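Local structure of vanadium-dependent bromoperoxidase (Corallina officinalis, 1QHB) at residues 560-572 with 584-596. The protein uses vanadate and hydrogen peroxide to brominate organic substrates, working as a dodecamer that also binds one calcium ion per subunit. Residues are numbered along the deposited sequence; the frame is centred on the assembly and turned at random.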
ATOM      1  N   LEU A 560      21.151  34.587 -13.306  1.00  7.52           N
ATOM      2  CA  LEU A 560      21.289  34.926 -11.892  1.00  7.97           C
ATOM      3  C   LEU A 560      19.972  34.539 -11.188  1.00 10.91           C
ATOM      4  O   LEU A 560      20.064  33.892 -10.151  1.00 11.86           O
ATOM      5  CB  LEU A 560      21.570  36.439 -11.718  1.00  6.42           C
ATOM      6  CG  LEU A 560      23.015  36.791 -12.165  1.00 12.05           C
ATOM      7  CD1 LEU A 560      23.153  38.280 -12.414  1.00  6.00           C
ATOM      8  CD2 LEU A 560      23.962  36.329 -11.081  1.00  7.69           C
ATOM      9  N   LEU A 561      18.814  34.893 -11.750  1.00  9.60           N
ATOM     10  CA  LEU A 561      17.582  34.500 -11.077  1.00  8.85           C
ATOM     11  C   LEU A 561      17.418  32.977 -10.974  1.00 12.54           C
ATOM     12  O   LEU A 561      16.938  32.503  -9.942  1.00 13.90           O
ATOM     13  CB  LEU A 561      16.342  35.053 -11.811  1.00 11.72           C
ATOM     14  CG  LEU A 561      16.317  36.568 -11.984  1.00 15.25           C
ATOM     15  CD1 LEU A 561      14.956  36.986 -12.584  1.00  9.32           C
ATOM     16  CD2 LEU A 561      16.543  37.279 -10.682  1.00 10.98           C
ATOM     17  N   LEU A 562      17.850  32.241 -11.992  1.00  9.03           N
ATOM     18  CA  LEU A 562      17.704  30.784 -11.957  1.00 11.30           C
ATOM     19  C   LEU A 562      18.570  30.170 -10.873  1.00 10.89           C
ATOM     20  O   LEU A 562      18.068  29.256 -10.153  1.00  9.95           O
ATOM     21  CB  LEU A 562      18.037  30.161 -13.312  1.00  6.59           C
ATOM     22  CG  LEU A 562      18.017  28.650 -13.486  1.00 14.46           C
ATOM     23  CD1 LEU A 562      16.560  28.181 -13.464  1.00 15.58           C
ATOM     24  CD2 LEU A 562      18.675  28.128 -14.760  1.00  9.83           C
ATOM     25  N   GLY A 563      19.791  30.687 -10.678  1.00  9.63           N
ATOM     26  CA  GLY A 563      20.667  30.095  -9.688  1.00  7.28           C
ATOM     27  C   GLY A 563      20.158  30.392  -8.295  1.00  9.92           C
ATOM     28  O   GLY A 563      20.355  29.614  -7.337  1.00 10.12           O
ATOM     29  N   GLU A 564      19.547  31.548  -8.147  1.00  6.82           N
ATOM     30  CA  GLU A 564      18.946  31.933  -6.869  1.00 10.16           C
ATOM     31  C   GLU A 564      17.879  30.898  -6.488  1.00 10.77           C
ATOM     32  O   GLU A 564      17.821  30.487  -5.325  1.00 11.86           O
ATOM     33  CB  GLU A 564      18.238  33.291  -6.987  1.00  5.31           C
ATOM     34  CG  GLU A 564      17.583  33.718  -5.676  1.00  7.99           C
ATOM     35  CD  GLU A 564      16.989  35.103  -5.760  1.00 15.00           C
ATOM     36  OE1 GLU A 564      16.154  35.340  -6.657  1.00 15.88           O
ATOM     37  OE2 GLU A 564      17.330  35.954  -4.935  1.00 13.93           O
ATOM     38  N   GLN A 565      17.014  30.498  -7.432  1.00 11.43           N
ATOM     39  CA  GLN A 565      15.977  29.511  -7.148  1.00 12.45           C
ATOM     40  C   GLN A 565      16.551  28.146  -6.744  1.00 11.36           C
ATOM     41  O   GLN A 565      15.954  27.366  -5.983  1.00 11.14           O
ATOM     42  CB  GLN A 565      15.105  29.230  -8.400  1.00 12.83           C
ATOM     43  CG  GLN A 565      14.214  30.375  -8.852  1.00 24.02           C
ATOM     44  CD  GLN A 565      13.609  30.201 -10.241  1.00 37.95           C
ATOM     45  OE1 GLN A 565      12.974  29.211 -10.580  1.00 31.25           O
ATOM     46  NE2 GLN A 565      13.799  31.221 -11.107  1.00 33.47           N
ATOM     47  N   ILE A 566      17.654  27.781  -7.420  1.00 10.16           N
ATOM     48  CA  ILE A 566      18.266  26.470  -7.164  1.00 10.30           C
ATOM     49  C   ILE A 566      18.764  26.480  -5.733  1.00 10.46           C
ATOM     50  O   ILE A 566      18.522  25.535  -5.009  1.00  9.47           O
ATOM     51  CB  ILE A 566      19.398  26.170  -8.174  1.00 14.01           C
ATOM     52  CG1 ILE A 566      18.927  25.903  -9.611  1.00  8.87           C
ATOM     53  CG2 ILE A 566      20.255  25.002  -7.743  1.00 11.66           C
ATOM     54  CD1 ILE A 566      17.827  24.869  -9.742  1.00 16.02           C
ATOM     55  N   ALA A 567      19.470  27.531  -5.307  1.00  8.52           N
ATOM     56  CA  ALA A 567      20.004  27.654  -3.965  1.00  7.79           C
ATOM     57  C   ALA A 567      18.904  27.624  -2.914  1.00  9.41           C
ATOM     58  O   ALA A 567      19.037  26.898  -1.931  1.00  8.54           O
ATOM     59  CB  ALA A 567      20.773  28.950  -3.770  1.00  8.98           C
ATOM     60  N   ILE A 568      17.834  28.375  -3.140  1.00  8.67           N
ATOM     61  CA  ILE A 568      16.701  28.415  -2.190  1.00 10.13           C
ATOM     62  C   ILE A 568      16.082  27.016  -2.054  1.00 11.41           C
ATOM     63  O   ILE A 568      15.738  26.553  -0.963  1.00  8.01           O
ATOM     64  CB  ILE A 568      15.646  29.454  -2.675  1.00 11.63           C
ATOM     65  CG1 ILE A 568      16.060  30.874  -2.385  1.00 10.76           C
ATOM     66  CG2 ILE A 568      14.267  29.153  -2.069  1.00  7.68           C
ATOM     67  CD1 ILE A 568      15.278  32.033  -3.015  1.00  5.36           C
ATOM     68  N   GLY A 569      15.949  26.292  -3.172  1.00  8.34           N
ATOM     69  CA  GLY A 569      15.434  24.921  -3.183  1.00  8.01           C
ATOM     70  C   GLY A 569      16.236  23.919  -2.380  1.00  9.29           C
ATOM     71  O   GLY A 569      15.707  23.134  -1.585  1.00  8.82           O
ATOM     72  N   ILE A 570      17.576  24.023  -2.495  1.00 10.33           N
ATOM     73  CA  ILE A 570      18.466  23.206  -1.690  1.00 10.15           C
ATOM     74  C   ILE A 570      18.354  23.552  -0.193  1.00 10.09           C
ATOM     75  O   ILE A 570      18.271  22.726   0.744  1.00  9.73           O
ATOM     76  CB  ILE A 570      19.929  23.367  -2.159  1.00 10.37           C
ATOM     77  CG1 ILE A 570      20.066  22.692  -3.541  1.00  8.76           C
ATOM     78  CG2 ILE A 570      20.872  22.824  -1.140  1.00  7.42           C
ATOM     79  CD1 ILE A 570      21.380  22.968  -4.283  1.00 10.60           C
ATOM     80  N   LEU A 571      18.337  24.843   0.092  1.00  8.89           N
ATOM     81  CA  LEU A 571      18.229  25.165   1.542  1.00  7.29           C
ATOM     82  C   LEU A 571      16.922  24.634   2.120  1.00  7.77           C
ATOM     83  O   LEU A 571      16.907  24.151   3.258  1.00 10.74           O
ATOM     84  CB  LEU A 571      18.232  26.676   1.753  1.00  9.36           C
ATOM     85  CG  LEU A 571      19.624  27.281   1.510  1.00 12.66           C
ATOM     86  CD1 LEU A 571      19.525  28.788   1.623  1.00  8.74           C
ATOM     87  CD2 LEU A 571      20.600  26.677   2.484  1.00  6.83           C
ATOM     88  N   GLU A 572      15.830  24.767   1.381  1.00  6.18           N
ATOM     89  CA  GLU A 572      14.536  24.270   1.900  1.00 11.51           C
ATOM     90  C   GLU A 572      14.510  22.765   2.166  1.00 10.13           C
ATOM     91  O   GLU A 572      13.959  22.344   3.177  1.00  9.74           O
ATOM     92  CB  GLU A 572      13.339  24.510   0.965  1.00  9.88           C
ATOM     93  CG  GLU A 572      13.147  26.019   0.748  1.00 22.82           C
ATOM     94  CD  GLU A 572      12.052  26.302  -0.268  1.00 35.31           C
ATOM     95  OE1 GLU A 572      11.746  25.391  -1.074  1.00 30.90           O
ATOM     96  OE2 GLU A 572      11.517  27.434  -0.242  1.00 36.17           O
ATOM     97  N   PHE A 584      17.227  30.549   8.046  1.00 15.32           N
ATOM     98  CA  PHE A 584      18.105  31.432   7.282  1.00 14.05           C
ATOM     99  C   PHE A 584      17.204  32.591   6.841  1.00 16.21           C
ATOM    100  O   PHE A 584      16.099  32.442   6.338  1.00 15.63           O
ATOM    101  CB  PHE A 584      18.654  30.733   6.056  1.00  9.45           C
ATOM    102  CG  PHE A 584      19.666  29.657   6.293  1.00 16.76           C
ATOM    103  CD1 PHE A 584      20.974  30.047   6.584  1.00 13.43           C
ATOM    104  CD2 PHE A 584      19.341  28.315   6.221  1.00 14.36           C
ATOM    105  CE1 PHE A 584      21.970  29.095   6.767  1.00 17.99           C
ATOM    106  CE2 PHE A 584      20.347  27.367   6.454  1.00 16.87           C
ATOM    107  CZ  PHE A 584      21.636  27.773   6.705  1.00 16.96           C
ATOM    108  N   ASN A 585      17.712  33.778   7.088  1.00 13.37           N
ATOM    109  CA  ASN A 585      17.109  35.029   6.658  1.00 15.21           C
ATOM    110  C   ASN A 585      17.733  35.351   5.295  1.00 15.72           C
ATOM    111  O   ASN A 585      18.939  35.571   5.322  1.00 16.65           O
ATOM    112  CB  ASN A 585      17.351  36.158   7.652  1.00 14.11           C
ATOM    113  CG  ASN A 585      16.722  37.449   7.153  1.00 24.12           C
ATOM    114  OD1 ASN A 585      15.667  37.853   7.627  1.00 25.78           O
ATOM    115  ND2 ASN A 585      17.380  38.069   6.185  1.00 22.87           N
ATOM    116  N   LEU A 586      16.997  35.328   4.184  1.00 13.02           N
ATOM    117  CA  LEU A 586      17.667  35.572   2.899  1.00  9.73           C
ATOM    118  C   LEU A 586      17.093  36.693   2.061  1.00 11.65           C
ATOM    119  O   LEU A 586      15.968  36.642   1.541  1.00 15.47           O
ATOM    120  CB  LEU A 586      17.677  34.269   2.090  1.00 12.00           C
ATOM    121  CG  LEU A 586      17.930  34.321   0.574  1.00 17.79           C
ATOM    122  CD1 LEU A 586      19.317  34.863   0.293  1.00 17.74           C
ATOM    123  CD2 LEU A 586      17.755  32.941  -0.009  1.00 21.39           C
ATOM    124  N   PRO A 587      17.886  37.734   1.857  1.00 12.14           N
ATOM    125  CA  PRO A 587      17.473  38.877   1.048  1.00 11.17           C
ATOM    126  C   PRO A 587      17.576  38.462  -0.405  1.00 12.95           C
ATOM    127  O   PRO A 587      18.705  38.316  -0.898  1.00 11.48           O
ATOM    128  CB  PRO A 587      18.452  39.983   1.389  1.00 11.63           C
ATOM    129  CG  PRO A 587      19.541  39.406   2.198  1.00 11.60           C
ATOM    130  CD  PRO A 587      19.189  37.977   2.525  1.00 12.28           C
ATOM    131  N   LYS A 588      16.467  38.346  -1.131  1.00 10.11           N
ATOM    132  CA  LYS A 588      16.540  37.923  -2.526  1.00  8.68           C
ATOM    133  C   LYS A 588      16.966  39.032  -3.467  1.00 10.57           C
ATOM    134  O   LYS A 588      16.974  40.215  -3.115  1.00 10.81           O
ATOM    135  CB  LYS A 588      15.191  37.344  -2.960  1.00  8.49           C
ATOM    136  CG  LYS A 588      14.799  36.102  -2.131  1.00  9.02           C
ATOM    137  CD  LYS A 588      13.372  35.673  -2.426  1.00 18.15           C
ATOM    138  CE  LYS A 588      13.177  35.380  -3.926  1.00 16.30           C
ATOM    139  NZ  LYS A 588      11.740  35.223  -4.240  1.00 27.76           N
ATOM    140  N   PHE A 589      17.266  38.709  -4.740  1.00  8.04           N
ATOM    141  CA  PHE A 589      17.587  39.732  -5.718  1.00  9.53           C
ATOM    142  C   PHE A 589      16.412  40.680  -5.978  1.00 13.82           C
ATOM    143  O   PHE A 589      16.619  41.772  -6.500  1.00 13.95           O
ATOM    144  CB  PHE A 589      18.004  39.123  -7.051  1.00  6.25           C
ATOM    145  CG  PHE A 589      19.293  38.326  -6.989  1.00  8.20           C
ATOM    146  CD1 PHE A 589      20.390  38.793  -6.333  1.00  7.26           C
ATOM    147  CD2 PHE A 589      19.372  37.099  -7.615  1.00  8.72           C
ATOM    148  CE1 PHE A 589      21.562  38.062  -6.261  1.00 11.81           C
ATOM    149  CE2 PHE A 589      20.525  36.364  -7.562  1.00  8.91           C
ATOM    150  CZ  PHE A 589      21.640  36.846  -6.882  1.00 11.20           C
ATOM    151  N   ASP A 590      15.155  40.333  -5.691  1.00 12.53           N
ATOM    152  CA  ASP A 590      14.027  41.203  -5.979  1.00 12.56           C
ATOM    153  C   ASP A 590      13.757  42.131  -4.803  1.00 13.98           C
ATOM    154  O   ASP A 590      12.756  42.829  -4.849  1.00 14.82           O
ATOM    155  CB  ASP A 590      12.722  40.454  -6.263  1.00  9.84           C
ATOM    156  CG  ASP A 590      12.242  39.570  -5.142  1.00 13.64           C
ATOM    157  OD1 ASP A 590      12.717  39.599  -3.973  1.00 12.27           O
ATOM    158  OD2 ASP A 590      11.343  38.765  -5.425  1.00 18.32           O
ATOM    159  N   GLY A 591      14.520  42.075  -3.723  1.00 15.57           N
ATOM    160  CA  GLY A 591      14.316  43.039  -2.660  1.00 13.89           C
ATOM    161  C   GLY A 591      13.454  42.530  -1.528  1.00 21.54           C
ATOM    162  O   GLY A 591      13.304  43.249  -0.533  1.00 21.91           O
ATOM    163  N   THR A 592      12.935  41.314  -1.652  1.00 15.83           N
ATOM    164  CA  THR A 592      12.138  40.778  -0.572  1.00 12.70           C
ATOM    165  C   THR A 592      12.968  39.761   0.179  1.00 14.82           C
ATOM    166  O   THR A 592      14.036  39.353  -0.274  1.00 15.97           O
ATOM    167  CB  THR A 592      10.864  40.111  -1.134  1.00 18.44           C
ATOM    168  OG1 THR A 592      11.266  38.962  -1.893  1.00  9.21           O
ATOM    169  CG2 THR A 592      10.097  41.057  -2.043  1.00  6.72           C
ATOM    170  N   THR A 593      12.500  39.374   1.347  1.00 11.63           N
ATOM    171  CA  THR A 593      13.216  38.410   2.168  1.00 14.41           C
ATOM    172  C   THR A 593      12.449  37.094   2.281  1.00 13.69           C
ATOM    173  O   THR A 593      11.241  37.184   2.421  1.00 14.56           O
ATOM    174  CB  THR A 593      13.523  39.068   3.520  1.00  9.84           C
ATOM    175  OG1 THR A 593      14.674  39.910   3.237  1.00 18.06           O
ATOM    176  CG2 THR A 593      13.932  38.163   4.634  1.00 16.37           C
ATOM    177  N   ILE A 594      13.141  35.945   2.224  1.00 12.20           N
ATOM    178  CA  ILE A 594      12.433  34.691   2.498  1.00 11.97           C
ATOM    179  C   ILE A 594      13.074  34.081   3.714  1.00 11.66           C
ATOM    180  O   ILE A 594      14.276  34.232   3.883  1.00 12.79           O
ATOM    181  CB  ILE A 594      12.372  33.697   1.321  1.00 12.73           C
ATOM    182  CG1 ILE A 594      11.577  32.473   1.774  1.00 11.45           C
ATOM    183  CG2 ILE A 594      13.747  33.367   0.779  1.00  9.35           C
ATOM    184  CD1 ILE A 594      11.335  31.490   0.667  1.00 22.67           C
ATOM    185  N   GLN A 595      12.328  33.486   4.648  1.00 11.46           N
ATOM    186  CA  GLN A 595      12.934  32.864   5.823  1.00 10.22           C
ATOM    187  C   GLN A 595      12.785  31.368   5.617  1.00 14.23           C
ATOM    188  O   GLN A 595      11.713  30.866   5.290  1.00 11.82           O
ATOM    189  CB  GLN A 595      12.209  33.342   7.086  1.00  8.80           C
ATOM    190  CG  GLN A 595      12.400  34.852   7.289  1.00 18.06           C
ATOM    191  CD  GLN A 595      11.445  35.413   8.343  1.00 21.98           C
ATOM    192  OE1 GLN A 595      11.712  35.278   9.538  1.00 22.08           O
ATOM    193  NE2 GLN A 595      10.348  36.053   7.925  1.00 16.91           N
ATOM    194  N   ILE A 596      13.875  30.628   5.679  1.00 11.99           N
ATOM    195  CA  ILE A 596      13.987  29.213   5.431  1.00 12.31           C
ATOM    196  C   ILE A 596      14.526  28.461   6.637  1.00 15.68           C
ATOM    197  O   ILE A 596      13.903  27.426   6.996  1.00 19.53           O
ATOM    198  CB  ILE A 596      14.923  28.951   4.232  1.00 17.48           C
ATOM    199  CG1 ILE A 596      14.442  29.711   2.978  1.00 14.26           C
ATOM    200  CG2 ILE A 596      14.986  27.464   3.926  1.00 13.95           C
ATOM    201  CD1 ILE A 596      15.524  29.803   1.898  1.00 17.94           C
ATOM    202  OXT ILE A 596      15.669  28.702   7.051  1.00 21.91           O
TER
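With CG trans to its own backbone N (chi1 179°) and the chain extended beyond, E564 sends its carboxylate straight from the helix to the turn. F589, with CG beside its own N, turns its ring back toward the helix. E564 OE2 then accepts the backbone N-H of F589 on its syn lone pair, with F589 N 2.8 Å from OE2 and an N-H...O angle of 161°. The two side chains run alongside each other in opposite senses, the carboxylate and ring planes 29° apart. The edge of this ring meets the backbone of L560, with CE2 3.6 Å from L560 O. L561 CD2 touches the same ring obliquely.

Segment 584-596 is a C-terminal beta hairpin lying along helix 553-574. K588 to G591 form a type I turn at its tip. D590 OD1 accepts T592 N, an Asx turn, and also T592 OG1, from the same face of its carboxylate.

Apolar contacts continue toward the chain end. I568 CG1 lies 3.6 Å from L586 CD2, and the I568 side chain crosses that of K588 at about a right angle, with CD1 against CE. L571 puts CB 4.0 Å from I596 CG2, while its CD2 branch meets F584 CE2. I596 CG2 also packs on E572 CG. R29 forms a salt bridge with E572 OE1. Q595 hydrogen-bonds to R403 and I401 of a second subunit.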